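Local coordinates for protein glycerol dehydratase (Clostridium butyricum, PDB 1R9D) that probably dehydrates glycerol without vitamin B12, as a lyase of the glycyl-radical enzyme family related to pyruvate formate-lyase, at residues V167-V172 against Q265-I270; V175-I180 against A214-V219; G179-A184 against S207-C212; A272-E277 against L519-S524. All blocks are in the same frame, centred on the assembly; numbering follows the deposited sequence.

Contact 1: V167-V172 against Q265-I270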
loop_
_atom_site.group_PDB
_atom_site.type_symbol
_atom_site.label_atom_id
_atom_site.label_comp_id
_atom_site.label_asym_id
_atom_site.label_seq_id
_atom_site.Cartn_x
_atom_site.Cartn_y
_atom_site.Cartn_z
ATOM N N VAL A 167 -5.547 17.709 -18.468
ATOM C CA VAL A 167 -5.631 16.379 -19.058
ATOM C C VAL A 167 -5.626 16.424 -20.577
ATOM O O VAL A 167 -5.646 17.497 -21.181
ATOM C CB VAL A 167 -6.893 15.626 -18.579
ATOM C CG1 VAL A 167 -6.907 15.560 -17.062
ATOM C CG2 VAL A 167 -8.151 16.310 -19.104
ATOM N N ASP A 168 -5.595 15.247 -21.194
ATOM C CA ASP A 168 -5.579 15.147 -22.645
ATOM C C ASP A 168 -7.000 15.331 -23.189
ATOM O O ASP A 168 -7.594 14.383 -23.709
ATOM C CB ASP A 168 -5.044 13.775 -23.061
ATOM C CG ASP A 168 -4.536 13.749 -24.491
ATOM O OD1 ASP A 168 -4.946 14.613 -25.300
ATOM O OD2 ASP A 168 -3.731 12.846 -24.816
ATOM N N TYR A 169 -7.539 16.543 -23.061
ATOM C CA TYR A 169 -8.892 16.829 -23.542
ATOM C C TYR A 169 -9.043 16.453 -25.012
ATOM O O TYR A 169 -10.059 15.888 -25.416
ATOM C CB TYR A 169 -9.239 18.319 -23.384
ATOM C CG TYR A 169 -9.357 18.823 -21.960
ATOM C CD1 TYR A 169 -8.270 19.420 -21.316
ATOM C CD2 TYR A 169 -10.567 18.733 -21.265
ATOM C CE1 TYR A 169 -8.386 19.920 -20.014
ATOM C CE2 TYR A 169 -10.695 19.231 -19.964
ATOM C CZ TYR A 169 -9.601 19.824 -19.347
ATOM O OH TYR A 169 -9.726 20.332 -18.074
ATOM N N GLY A 170 -8.028 16.777 -25.807
ATOM C CA GLY A 170 -8.064 16.486 -27.229
ATOM C C GLY A 170 -8.276 15.022 -27.559
ATOM O O GLY A 170 -8.990 14.691 -28.504
ATOM N N LYS A 171 -7.661 14.141 -26.778
ATOM C CA LYS A 171 -7.789 12.708 -27.009
ATOM C C LYS A 171 -9.200 12.210 -26.736
ATOM O O LYS A 171 -9.763 11.471 -27.540
ATOM C CB LYS A 171 -6.807 11.935 -26.129
ATOM C CG LYS A 171 -6.868 10.425 -26.314
ATOM C CD LYS A 171 -5.859 9.729 -25.409
ATOM C CE LYS A 171 -5.871 8.221 -25.603
ATOM N NZ LYS A 171 -4.896 7.553 -24.687
ATOM N N VAL A 172 -9.765 12.601 -25.599
ATOM C CA VAL A 172 -11.109 12.168 -25.244
ATOM C C VAL A 172 -12.154 12.740 -26.202
ATOM O O VAL A 172 -13.150 12.083 -26.501
ATOM C CB VAL A 172 -11.468 12.568 -23.798
ATOM C CG1 VAL A 172 -12.854 12.029 -23.444
ATOM C CG2 VAL A 172 -10.427 12.016 -22.832
ATOM N N GLN A 265 -19.852 20.477 -25.584
ATOM C CA GLN A 265 -20.558 19.771 -24.522
ATOM C C GLN A 265 -19.718 18.651 -23.915
ATOM O O GLN A 265 -19.717 18.468 -22.702
ATOM C CB GLN A 265 -21.880 19.196 -25.040
ATOM C CG GLN A 265 -22.669 18.458 -23.963
ATOM C CD GLN A 265 -23.112 19.367 -22.831
ATOM O OE1 GLN A 265 -24.053 20.153 -22.977
ATOM N NE2 GLN A 265 -22.434 19.270 -21.696
ATOM N N LEU A 266 -19.007 17.904 -24.753
ATOM C CA LEU A 266 -18.175 16.813 -24.257
ATOM C C LEU A 266 -17.011 17.384 -23.442
ATOM O O LEU A 266 -16.611 16.816 -22.420
ATOM C CB LEU A 266 -17.657 15.962 -25.425
ATOM C CG LEU A 266 -16.770 14.759 -25.068
ATOM C CD1 LEU A 266 -17.407 13.936 -23.959
ATOM C CD2 LEU A 266 -16.556 13.913 -26.310
ATOM N N PHE A 267 -16.477 18.515 -23.894
ATOM C CA PHE A 267 -15.389 19.166 -23.171
ATOM C C PHE A 267 -15.846 19.437 -21.741
ATOM O O PHE A 267 -15.156 19.092 -20.785
ATOM C CB PHE A 267 -15.015 20.500 -23.823
ATOM C CG PHE A 267 -14.220 21.402 -22.924
ATOM C CD1 PHE A 267 -12.860 21.187 -22.724
ATOM C CD2 PHE A 267 -14.848 22.432 -22.226
ATOM C CE1 PHE A 267 -12.139 21.984 -21.837
ATOM C CE2 PHE A 267 -14.138 23.232 -21.340
ATOM C CZ PHE A 267 -12.775 23.003 -21.146
ATOM N N TRP A 268 -17.012 20.061 -21.596
ATOM C CA TRP A 268 -17.509 20.379 -20.267
ATOM C C TRP A 268 -17.750 19.151 -19.395
ATOM O O TRP A 268 -17.481 19.190 -18.199
ATOM C CB TRP A 268 -18.785 21.232 -20.334
ATOM C CG TRP A 268 -19.265 21.597 -18.966
ATOM C CD1 TRP A 268 -20.390 21.138 -18.338
ATOM C CD2 TRP A 268 -18.568 22.400 -18.006
ATOM N NE1 TRP A 268 -20.431 21.599 -17.045
ATOM C CE2 TRP A 268 -19.325 22.375 -16.814
ATOM C CE3 TRP A 268 -17.373 23.135 -18.036
ATOM C CZ2 TRP A 268 -18.925 23.058 -15.656
ATOM C CZ3 TRP A 268 -16.976 23.814 -16.883
ATOM C CH2 TRP A 268 -17.750 23.769 -15.711
ATOM N N PHE A 269 -18.256 18.062 -19.972
ATOM C CA PHE A 269 -18.484 16.863 -19.168
ATOM C C PHE A 269 -17.154 16.310 -18.658
ATOM O O PHE A 269 -17.056 15.872 -17.518
ATOM C CB PHE A 269 -19.227 15.784 -19.967
ATOM C CG PHE A 269 -20.723 15.966 -19.987
ATOM C CD1 PHE A 269 -21.431 16.136 -18.798
ATOM C CD2 PHE A 269 -21.421 15.958 -21.188
ATOM C CE1 PHE A 269 -22.820 16.296 -18.805
ATOM C CE2 PHE A 269 -22.809 16.118 -21.207
ATOM C CZ PHE A 269 -23.509 16.287 -20.014
ATOM N N ILE A 270 -16.132 16.322 -19.506
ATOM C CA ILE A 270 -14.820 15.841 -19.078
ATOM C C ILE A 270 -14.361 16.698 -17.896
ATOM O O ILE A 270 -14.006 16.185 -16.832
ATOM C CB ILE A 270 -13.770 15.976 -20.204
ATOM C CG1 ILE A 270 -14.110 15.041 -21.362
ATOM C CG2 ILE A 270 -12.383 15.662 -19.660
ATOM C CD1 ILE A 270 -13.302 15.310 -22.611
#

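Contact 2: V175-I180 against A214-V219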
loop_
_atom_site.group_PDB
_atom_site.type_symbol
_atom_site.label_atom_id
_atom_site.label_comp_id
_atom_site.label_asym_id
_atom_site.label_seq_id
_atom_site.Cartn_x
_atom_site.Cartn_y
_atom_site.Cartn_z
ATOM N N VAL A 175 -11.858 10.236 -29.247
ATOM C CA VAL A 175 -12.289 8.852 -29.053
ATOM C C VAL A 175 -13.443 8.621 -28.089
ATOM O O VAL A 175 -13.991 7.518 -28.028
ATOM C CB VAL A 175 -11.102 7.976 -28.598
ATOM C CG1 VAL A 175 -9.947 8.126 -29.578
ATOM C CG2 VAL A 175 -10.670 8.371 -27.194
ATOM N N GLY A 176 -13.806 9.647 -27.327
ATOM C CA GLY A 176 -14.900 9.510 -26.382
ATOM C C GLY A 176 -14.584 8.581 -25.226
ATOM O O GLY A 176 -13.536 7.931 -25.205
ATOM N N PHE A 177 -15.487 8.522 -24.254
ATOM C CA PHE A 177 -15.288 7.660 -23.102
ATOM C C PHE A 177 -15.207 6.196 -23.529
ATOM O O PHE A 177 -14.582 5.385 -22.850
ATOM C CB PHE A 177 -16.410 7.869 -22.082
ATOM C CG PHE A 177 -16.413 9.244 -21.461
ATOM C CD1 PHE A 177 -17.537 10.060 -21.545
ATOM C CD2 PHE A 177 -15.285 9.723 -20.797
ATOM C CE1 PHE A 177 -17.540 11.336 -20.978
ATOM C CE2 PHE A 177 -15.277 10.999 -20.225
ATOM C CZ PHE A 177 -16.408 11.806 -20.317
ATOM N N ASN A 178 -15.830 5.855 -24.655
ATOM C CA ASN A 178 -15.766 4.475 -25.142
ATOM C C ASN A 178 -14.344 4.166 -25.598
ATOM O O ASN A 178 -13.852 3.048 -25.420
ATOM C CB ASN A 178 -16.711 4.243 -26.330
ATOM C CG ASN A 178 -18.173 4.274 -25.940
ATOM O OD1 ASN A 178 -18.545 3.885 -24.837
ATOM N ND2 ASN A 178 -19.016 4.717 -26.864
ATOM N N GLY A 179 -13.692 5.163 -26.193
ATOM C CA GLY A 179 -12.335 4.990 -26.687
ATOM C C GLY A 179 -11.338 4.709 -25.581
ATOM O O GLY A 179 -10.406 3.918 -25.752
ATOM N N ILE A 180 -11.540 5.362 -24.442
ATOM C CA ILE A 180 -10.671 5.183 -23.284
ATOM C C ILE A 180 -10.894 3.780 -22.724
ATOM O O ILE A 180 -9.940 3.052 -22.425
ATOM C CB ILE A 180 -10.985 6.237 -22.195
ATOM C CG1 ILE A 180 -10.777 7.646 -22.763
ATOM C CG2 ILE A 180 -10.095 6.019 -20.979
ATOM C CD1 ILE A 180 -9.362 7.898 -23.295
ATOM N N ALA A 214 -19.071 4.924 -15.683
ATOM C CA ALA A 214 -19.889 5.760 -14.815
ATOM C C ALA A 214 -20.069 7.129 -15.464
ATOM O O ALA A 214 -21.130 7.746 -15.345
ATOM C CB ALA A 214 -19.234 5.909 -13.445
ATOM N N ALA A 215 -19.029 7.600 -16.151
ATOM C CA ALA A 215 -19.096 8.891 -16.827
ATOM C C ALA A 215 -20.182 8.827 -17.899
ATOM O O ALA A 215 -20.980 9.756 -18.040
ATOM C CB ALA A 215 -17.749 9.227 -17.462
ATOM N N ILE A 216 -20.201 7.728 -18.650
ATOM C CA ILE A 216 -21.191 7.530 -19.705
ATOM C C ILE A 216 -22.598 7.580 -19.111
ATOM O O ILE A 216 -23.500 8.196 -19.682
ATOM C CB ILE A 216 -20.967 6.177 -20.422
ATOM C CG1 ILE A 216 -19.642 6.221 -21.192
ATOM C CG2 ILE A 216 -22.121 5.880 -21.371
ATOM C CD1 ILE A 216 -19.271 4.917 -21.873
ATOM N N THR A 217 -22.772 6.946 -17.956
ATOM C CA THR A 217 -24.058 6.928 -17.267
ATOM C C THR A 217 -24.462 8.343 -16.861
ATOM O O THR A 217 -25.624 8.738 -17.002
ATOM C CB THR A 217 -23.994 6.056 -15.991
ATOM O OG1 THR A 217 -23.676 4.706 -16.350
ATOM C CG2 THR A 217 -25.325 6.083 -15.250
ATOM N N TYR A 218 -23.491 9.100 -16.357
ATOM C CA TYR A 218 -23.723 10.472 -15.914
ATOM C C TYR A 218 -24.266 11.338 -17.045
ATOM O O TYR A 218 -25.254 12.052 -16.869
ATOM C CB TYR A 218 -22.420 11.083 -15.383
ATOM C CG TYR A 218 -22.596 12.432 -14.726
ATOM C CD1 TYR A 218 -23.341 12.564 -13.553
ATOM C CD2 TYR A 218 -22.023 13.580 -15.280
ATOM C CE1 TYR A 218 -23.514 13.805 -12.946
ATOM C CE2 TYR A 218 -22.192 14.827 -14.681
ATOM C CZ TYR A 218 -22.940 14.931 -13.516
ATOM O OH TYR A 218 -23.129 16.163 -12.928
ATOM N N VAL A 219 -23.618 11.271 -18.204
ATOM C CA VAL A 219 -24.035 12.059 -19.357
ATOM C C VAL A 219 -25.442 11.668 -19.812
ATOM O O VAL A 219 -26.241 12.522 -20.201
ATOM C CB VAL A 219 -23.051 11.883 -20.527
ATOM C CG1 VAL A 219 -23.509 12.693 -21.725
ATOM C CG2 VAL A 219 -21.653 12.326 -20.095
#

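Contact 3: G179-A184 against S207-C212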
loop_
_atom_site.group_PDB
_atom_site.type_symbol
_atom_site.label_atom_id
_atom_site.label_comp_id
_atom_site.label_asym_id
_atom_site.label_seq_id
_atom_site.Cartn_x
_atom_site.Cartn_y
_atom_site.Cartn_z
ATOM N N GLY A 179 -13.692 5.163 -26.193
ATOM C CA GLY A 179 -12.335 4.990 -26.687
ATOM C C GLY A 179 -11.338 4.709 -25.581
ATOM O O GLY A 179 -10.406 3.918 -25.752
ATOM N N ILE A 180 -11.540 5.362 -24.442
ATOM C CA ILE A 180 -10.671 5.183 -23.284
ATOM C C ILE A 180 -10.894 3.780 -22.724
ATOM O O ILE A 180 -9.940 3.052 -22.425
ATOM C CB ILE A 180 -10.985 6.237 -22.195
ATOM C CG1 ILE A 180 -10.777 7.646 -22.763
ATOM C CG2 ILE A 180 -10.095 6.019 -20.979
ATOM C CD1 ILE A 180 -9.362 7.898 -23.295
ATOM N N ILE A 181 -12.161 3.404 -22.587
ATOM C CA ILE A 181 -12.507 2.079 -22.084
ATOM C C ILE A 181 -11.865 1.013 -22.966
ATOM O O ILE A 181 -11.285 0.051 -22.465
ATOM C CB ILE A 181 -14.040 1.864 -22.074
ATOM C CG1 ILE A 181 -14.687 2.809 -21.061
ATOM C CG2 ILE A 181 -14.365 0.408 -21.729
ATOM C CD1 ILE A 181 -16.205 2.745 -21.032
ATOM N N ASN A 182 -11.950 1.191 -24.280
ATOM C CA ASN A 182 -11.374 0.208 -25.193
ATOM C C ASN A 182 -9.858 0.132 -25.104
ATOM O O ASN A 182 -9.279 -0.937 -25.294
ATOM C CB ASN A 182 -11.810 0.481 -26.633
ATOM C CG ASN A 182 -13.287 0.203 -26.847
ATOM O OD1 ASN A 182 -13.860 -0.685 -26.211
ATOM N ND2 ASN A 182 -13.910 0.952 -27.752
ATOM N N GLU A 183 -9.211 1.257 -24.811
ATOM C CA GLU A 183 -7.758 1.257 -24.681
ATOM C C GLU A 183 -7.386 0.506 -23.407
ATOM O O GLU A 183 -6.386 -0.212 -23.368
ATOM C CB GLU A 183 -7.214 2.685 -24.625
ATOM C CG GLU A 183 -5.727 2.749 -24.306
ATOM C CD GLU A 183 -5.107 4.091 -24.642
ATOM O OE1 GLU A 183 -5.708 5.128 -24.294
ATOM O OE2 GLU A 183 -4.013 4.104 -25.247
ATOM N N ALA A 184 -8.197 0.674 -22.368
ATOM C CA ALA A 184 -7.964 -0.011 -21.101
ATOM C C ALA A 184 -8.156 -1.518 -21.299
ATOM O O ALA A 184 -7.381 -2.327 -20.782
ATOM C CB ALA A 184 -8.924 0.504 -20.037
ATOM N N SER A 207 -10.466 -0.439 -12.850
ATOM C CA SER A 207 -10.989 0.720 -12.135
ATOM C C SER A 207 -11.201 1.859 -13.125
ATOM O O SER A 207 -12.115 2.667 -12.971
ATOM C CB SER A 207 -10.024 1.154 -11.030
ATOM O OG SER A 207 -9.996 0.206 -9.981
ATOM N N VAL A 208 -10.345 1.925 -14.139
ATOM C CA VAL A 208 -10.473 2.945 -15.173
ATOM C C VAL A 208 -11.756 2.676 -15.961
ATOM O O VAL A 208 -12.492 3.596 -16.309
ATOM C CB VAL A 208 -9.285 2.904 -16.159
ATOM C CG1 VAL A 208 -9.606 3.722 -17.403
ATOM C CG2 VAL A 208 -8.027 3.445 -15.481
ATOM N N ILE A 209 -12.008 1.400 -16.246
ATOM C CA ILE A 209 -13.192 1.006 -17.003
ATOM C C ILE A 209 -14.474 1.345 -16.248
ATOM O O ILE A 209 -15.402 1.923 -16.821
ATOM C CB ILE A 209 -13.146 -0.505 -17.330
ATOM C CG1 ILE A 209 -11.964 -0.778 -18.266
ATOM C CG2 ILE A 209 -14.459 -0.947 -17.977
ATOM C CD1 ILE A 209 -11.717 -2.242 -18.561
ATOM N N ILE A 210 -14.517 0.993 -14.968
ATOM C CA ILE A 210 -15.675 1.279 -14.131
ATOM C C ILE A 210 -15.920 2.788 -14.088
ATOM O O ILE A 210 -17.062 3.251 -14.199
ATOM C CB ILE A 210 -15.453 0.760 -12.693
ATOM C CG1 ILE A 210 -15.439 -0.774 -12.695
ATOM C CG2 ILE A 210 -16.540 1.293 -11.762
ATOM C CD1 ILE A 210 -14.999 -1.390 -11.384
ATOM N N SER A 211 -14.842 3.553 -13.936
ATOM C CA SER A 211 -14.941 5.007 -13.859
ATOM C C SER A 211 -15.480 5.640 -15.135
ATOM O O SER A 211 -16.345 6.522 -15.085
ATOM C CB SER A 211 -13.571 5.610 -13.525
ATOM O OG SER A 211 -13.133 5.177 -12.251
ATOM N N CYS A 212 -14.968 5.202 -16.279
ATOM C CA CYS A 212 -15.419 5.743 -17.554
ATOM C C CYS A 212 -16.848 5.307 -17.878
ATOM O O CYS A 212 -17.599 6.046 -18.521
ATOM C CB CYS A 212 -14.460 5.330 -18.672
ATOM S SG CYS A 212 -12.864 6.216 -18.604
#

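Contact 4: A272-E277 against L519-S524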
loop_
_atom_site.group_PDB
_atom_site.type_symbol
_atom_site.label_atom_id
_atom_site.label_comp_id
_atom_site.label_asym_id
_atom_site.label_seq_id
_atom_site.Cartn_x
_atom_site.Cartn_y
_atom_site.Cartn_z
ATOM N N ALA A 272 -16.098 18.763 -15.942
ATOM C CA ALA A 272 -16.979 18.653 -14.786
ATOM C C ALA A 272 -16.746 17.400 -13.945
ATOM O O ALA A 272 -16.629 17.482 -12.726
ATOM C CB ALA A 272 -18.446 18.714 -15.238
ATOM N N ILE A 273 -16.674 16.240 -14.591
ATOM C CA ILE A 273 -16.484 14.994 -13.862
ATOM C C ILE A 273 -15.154 14.951 -13.108
ATOM O O ILE A 273 -15.062 14.344 -12.045
ATOM C CB ILE A 273 -16.634 13.780 -14.808
ATOM C CG1 ILE A 273 -18.037 13.802 -15.434
ATOM C CG2 ILE A 273 -16.433 12.484 -14.034
ATOM C CD1 ILE A 273 -18.251 12.797 -16.538
ATOM N N ILE A 274 -14.126 15.605 -13.640
ATOM C CA ILE A 274 -12.845 15.638 -12.941
ATOM C C ILE A 274 -13.076 16.281 -11.574
ATOM O O ILE A 274 -12.554 15.818 -10.555
ATOM C CB ILE A 274 -11.797 16.473 -13.713
ATOM C CG1 ILE A 274 -11.354 15.721 -14.970
ATOM C CG2 ILE A 274 -10.601 16.766 -12.817
ATOM C CD1 ILE A 274 -10.385 16.484 -15.849
ATOM N N ASN A 275 -13.884 17.340 -11.572
ATOM C CA ASN A 275 -14.220 18.098 -10.371
ATOM C C ASN A 275 -15.176 17.385 -9.411
ATOM O O ASN A 275 -15.476 17.895 -8.328
ATOM C CB ASN A 275 -14.798 19.460 -10.779
ATOM C CG ASN A 275 -13.722 20.444 -11.211
ATOM O OD1 ASN A 275 -13.143 21.140 -10.382
ATOM N ND2 ASN A 275 -13.442 20.494 -12.510
ATOM N N ILE A 276 -15.668 16.218 -9.816
ATOM C CA ILE A 276 -16.554 15.428 -8.966
ATOM C C ILE A 276 -15.701 14.354 -8.284
ATOM O O ILE A 276 -15.901 14.027 -7.119
ATOM C CB ILE A 276 -17.684 14.762 -9.786
ATOM C CG1 ILE A 276 -18.571 15.843 -10.409
ATOM C CG2 ILE A 276 -18.512 13.845 -8.887
ATOM C CD1 ILE A 276 -19.723 15.303 -11.245
ATOM N N GLU A 277 -14.726 13.826 -9.014
ATOM C CA GLU A 277 -13.846 12.808 -8.457
ATOM C C GLU A 277 -12.973 13.388 -7.347
ATOM O O GLU A 277 -12.765 12.754 -6.312
ATOM C CB GLU A 277 -12.954 12.212 -9.555
ATOM C CG GLU A 277 -11.933 11.209 -9.029
ATOM C CD GLU A 277 -11.126 10.549 -10.140
ATOM O OE1 GLU A 277 -10.492 11.278 -10.932
ATOM O OE2 GLU A 277 -11.125 9.298 -10.214
ATOM N N LEU A 519 -6.411 8.191 -8.192
ATOM C CA LEU A 519 -7.568 8.546 -9.020
ATOM C C LEU A 519 -7.671 7.862 -10.383
ATOM O O LEU A 519 -6.939 8.196 -11.313
ATOM C CB LEU A 519 -7.600 10.067 -9.211
ATOM C CG LEU A 519 -7.552 10.897 -7.923
ATOM C CD1 LEU A 519 -7.761 12.363 -8.272
ATOM C CD2 LEU A 519 -8.628 10.436 -6.945
ATOM N N PRO A 520 -8.620 6.920 -10.526
ATOM C CA PRO A 520 -8.853 6.165 -11.764
ATOM C C PRO A 520 -9.278 7.009 -12.966
ATOM O O PRO A 520 -8.704 6.894 -14.048
ATOM C CB PRO A 520 -9.955 5.170 -11.372
ATOM C CG PRO A 520 -9.877 5.097 -9.886
ATOM C CD PRO A 520 -9.572 6.506 -9.482
ATOM N N PHE A 521 -10.288 7.855 -12.781
ATOM C CA PHE A 521 -10.785 8.669 -13.886
ATOM C C PHE A 521 -9.756 9.665 -14.424
ATOM O O PHE A 521 -9.453 9.678 -15.619
ATOM C CB PHE A 521 -12.065 9.408 -13.471
ATOM C CG PHE A 521 -12.714 10.172 -14.593
ATOM C CD1 PHE A 521 -12.656 11.562 -14.633
ATOM C CD2 PHE A 521 -13.360 9.499 -15.625
ATOM C CE1 PHE A 521 -13.230 12.276 -15.688
ATOM C CE2 PHE A 521 -13.940 10.199 -16.686
ATOM C CZ PHE A 521 -13.875 11.592 -16.719
ATOM N N LEU A 522 -9.218 10.497 -13.542
ATOM C CA LEU A 522 -8.229 11.488 -13.951
ATOM C C LEU A 522 -7.018 10.829 -14.623
ATOM O O LEU A 522 -6.549 11.282 -15.668
ATOM C CB LEU A 522 -7.760 12.288 -12.734
ATOM C CG LEU A 522 -6.804 13.444 -13.042
ATOM C CD1 LEU A 522 -7.571 14.549 -13.752
ATOM C CD2 LEU A 522 -6.182 13.968 -11.752
ATOM N N SER A 523 -6.525 9.751 -14.022
ATOM C CA SER A 523 -5.353 9.055 -14.548
ATOM C C SER A 523 -5.521 8.506 -15.958
ATOM O O SER A 523 -4.561 8.458 -16.731
ATOM C CB SER A 523 -4.958 7.913 -13.606
ATOM O OG SER A 523 -4.591 8.406 -12.327
ATOM N N SER A 524 -6.738 8.099 -16.300
ATOM C CA SER A 524 -7.000 7.531 -17.616
ATOM C C SER A 524 -6.778 8.525 -18.747
ATOM O O SER A 524 -6.607 8.130 -19.898
ATOM C CB SER A 524 -8.433 6.986 -17.680
ATOM O OG SER A 524 -9.388 8.035 -17.634
#

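Contact 1: V167-V172 against Q265-I270
Tyr169 takes Phe267 CE1 over one face of its ring, offset toward the rim, where the first turn of helix 169-190 packs against the middle of helix 260-277 in the helical part of the pyruvate formate-lyase-like fold. The closest carbons are Tyr169 CE2 and Phe267 CE1, 3.6 Å apart; the ring centroids stand 5.1 Å from each other and the planes are inclined by 39°, an oblique aromatic pair. Val167 CG2 covers the opposite face of the tyrosine, above its centre, so the ring is clamped from two sides. Tyr169 CG lies anti to its carbonyl carbon (chi1 -67°), which swings the ring out to the neighbouring helix, where the tyrosine OH hydrogen-bonds His271 ND1. Ile270 lies between the tyrosine and Val172. Its CG2 branch touches Tyr169 CD2 at 3.9 Å, while its longer arm runs to the valine. Leu266 adds a lighter touch, with CD2 3.9 Å from the carbonyl oxygen of Val172. On the outer side of the turn, Asp168 caps the helix: OD1 accepts from Lys171 N at 3.1 Å, met from above the carboxylate plane. All the residues that touch across this contact are buried. The tightest meeting is tip to tip, Val172 CG1 against Ile270 CD1 at 3.4 Å, closer than usual for two methyl groups.

Contact 2: V175-I180 against A214-V219
Phe177 and Ala215 make the CH-pi contact at the heart of this crossing between helix 169-190 and helix 197-230, two successive helices of the pyruvate formate-lyase-like fold. Ala215 CB sits almost exactly on the ring normal, 3° off it and 3.9 Å from the centroid of the Phe177 ring, so the methyl is nearly equidistant from the ring carbons. The phenylalanine reaches this place with CG anti to its carbonyl carbon (chi1 -66°), which carries the ring out from its own helix.

Aliphatic packing surrounds this centre. Ile216 CG1 lies 3.7 Å from Phe177 CB, thus against the root of the side chain, and Val219 CG2 approaches Phe177 CE1 more loosely at 4.3 Å. Leu266 and Phe521, from two other helices, also touch the ring, which places it where several helices meet.

A mixed polar and apolar contact lies at the margin. Asn178 and Ile216 cross at about a right angle, and the amide oxygen OD1 of Asn178 comes within 3.2 Å of the terminal methyl CD1 of Ile216. Nearby, the backbone of Asn178 hydrogen-bonds that of Gly254.

The segment axes approach to 10.0 Å at 150° between their directions, so the helices run roughly antiparallel, with helix 169-190 kinked here. Cohesion between the two segments comes from dispersion, CH-pi contact and burial of apolar surface, with a ring face and a small alanine methyl fitted together at its centre.

Contact 3: G179-A184 against S207-C212
An antiparallel pair of consecutive helices, 169-190 and 197-230, forms a helical hairpin in the pyruvate formate-lyase-like fold, and Ile181 and Ile209 face each other across it. Their CA atoms are 5.2 Å apart, and the segment axes pass at 9.1 Å with 164° between their directions. The two isoleucines cross at about a right angle and touch through their CG2 branches, 4.0 Å apart. Each has CG1 anti to its carbonyl carbon, which turns CG2 beside that carbon and sends the longer arms to different partners.

The arm of Ile181 lies along Cys212, its CG1 against CB, and CD1 extends on past the same residue. The arm of Ile209 goes instead to the next turn of helix 169-190, where CG1 rests 3.7 Å from the methyl CB of Ala184. That small side chain also receives Val208 CG1 at 4.2 Å, so it lies between two branched neighbours. Ile180 works from the other flank: its CG2 meets Cys212 SG at 3.7 Å and, more loosely, Val208 CG1.

All six residues that touch are buried, and Ser524 touches both Ile180 and Val208. Away from the interface, Ser207 O is gripped twice, by Ser211 N and by the hydroxyl Ser211 OG at 2.8 Å, from opposite faces of its plane. The closest carbons between the segments are Ile181 CG1 and Cys212 CB, at 3.5 Å, tighter than usual van der Waals contact.

Contact 4: A272-E277 against L519-S524
Glu277 reaches across to the start of helix 520-524 and holds two consecutive backbone amides with one carboxylate. OE1 accepts from Leu522 N at 3.0 Å through its syn lone pair, and OE2 from Phe521 N at 3.1 Å, on the syn side but 16° out of the carboxylate plane. The stem is extended, with CG anti to the backbone N (chi1 176°), which carries the acid from the last turn of helix 260-277 to those amides. Leu519, at the N-cap position, flanks the carboxylate with its CB 3.6 Å from OE1, and Pro520 CD lies beside OE2.

Next to this polar grip, Ile273 CG2 sits over one face of the Phe521 ring, toward its rim, 3.9 Å from the centroid in a CH-pi contact. Ile274 CG1 comes to the ring edge, and Ile274 CG2 packs on Leu522 CD1 at 3.9 Å. Farther out, Leu55 touches the phenylalanine, while Gln537 OE1 accepts from Leu519 N.

The buried carboxylate thus takes bonds from first-turn NH groups. The two hydrogen bonds tie the helices together, and the N-terminal end of the short helix would probably also favour the negative charge.

Overall arrangement
The four contacts cluster on one side of the chain's centre, with centres about 8 to 14 Å apart. Helix 169-190 serves contacts 1, 2 and 3 in turn along its length, pairing first with helix 260-277 and then with helix 197-230; contacts 2 and 3 share Gly179 and Ile180. Along the chain, contacts 2 and 3 are nested within the loop closed by contact 1. Contact 4 follows, bringing helix 520-524 back over 241 intervening residues to helix 260-277. Ala215 packs on Ile273 and Ser211 on Pro520, and the short helix packs against helices 169-190, 197-230 and 260-277 in one largely buried cluster of the pyruvate formate-lyase-like region.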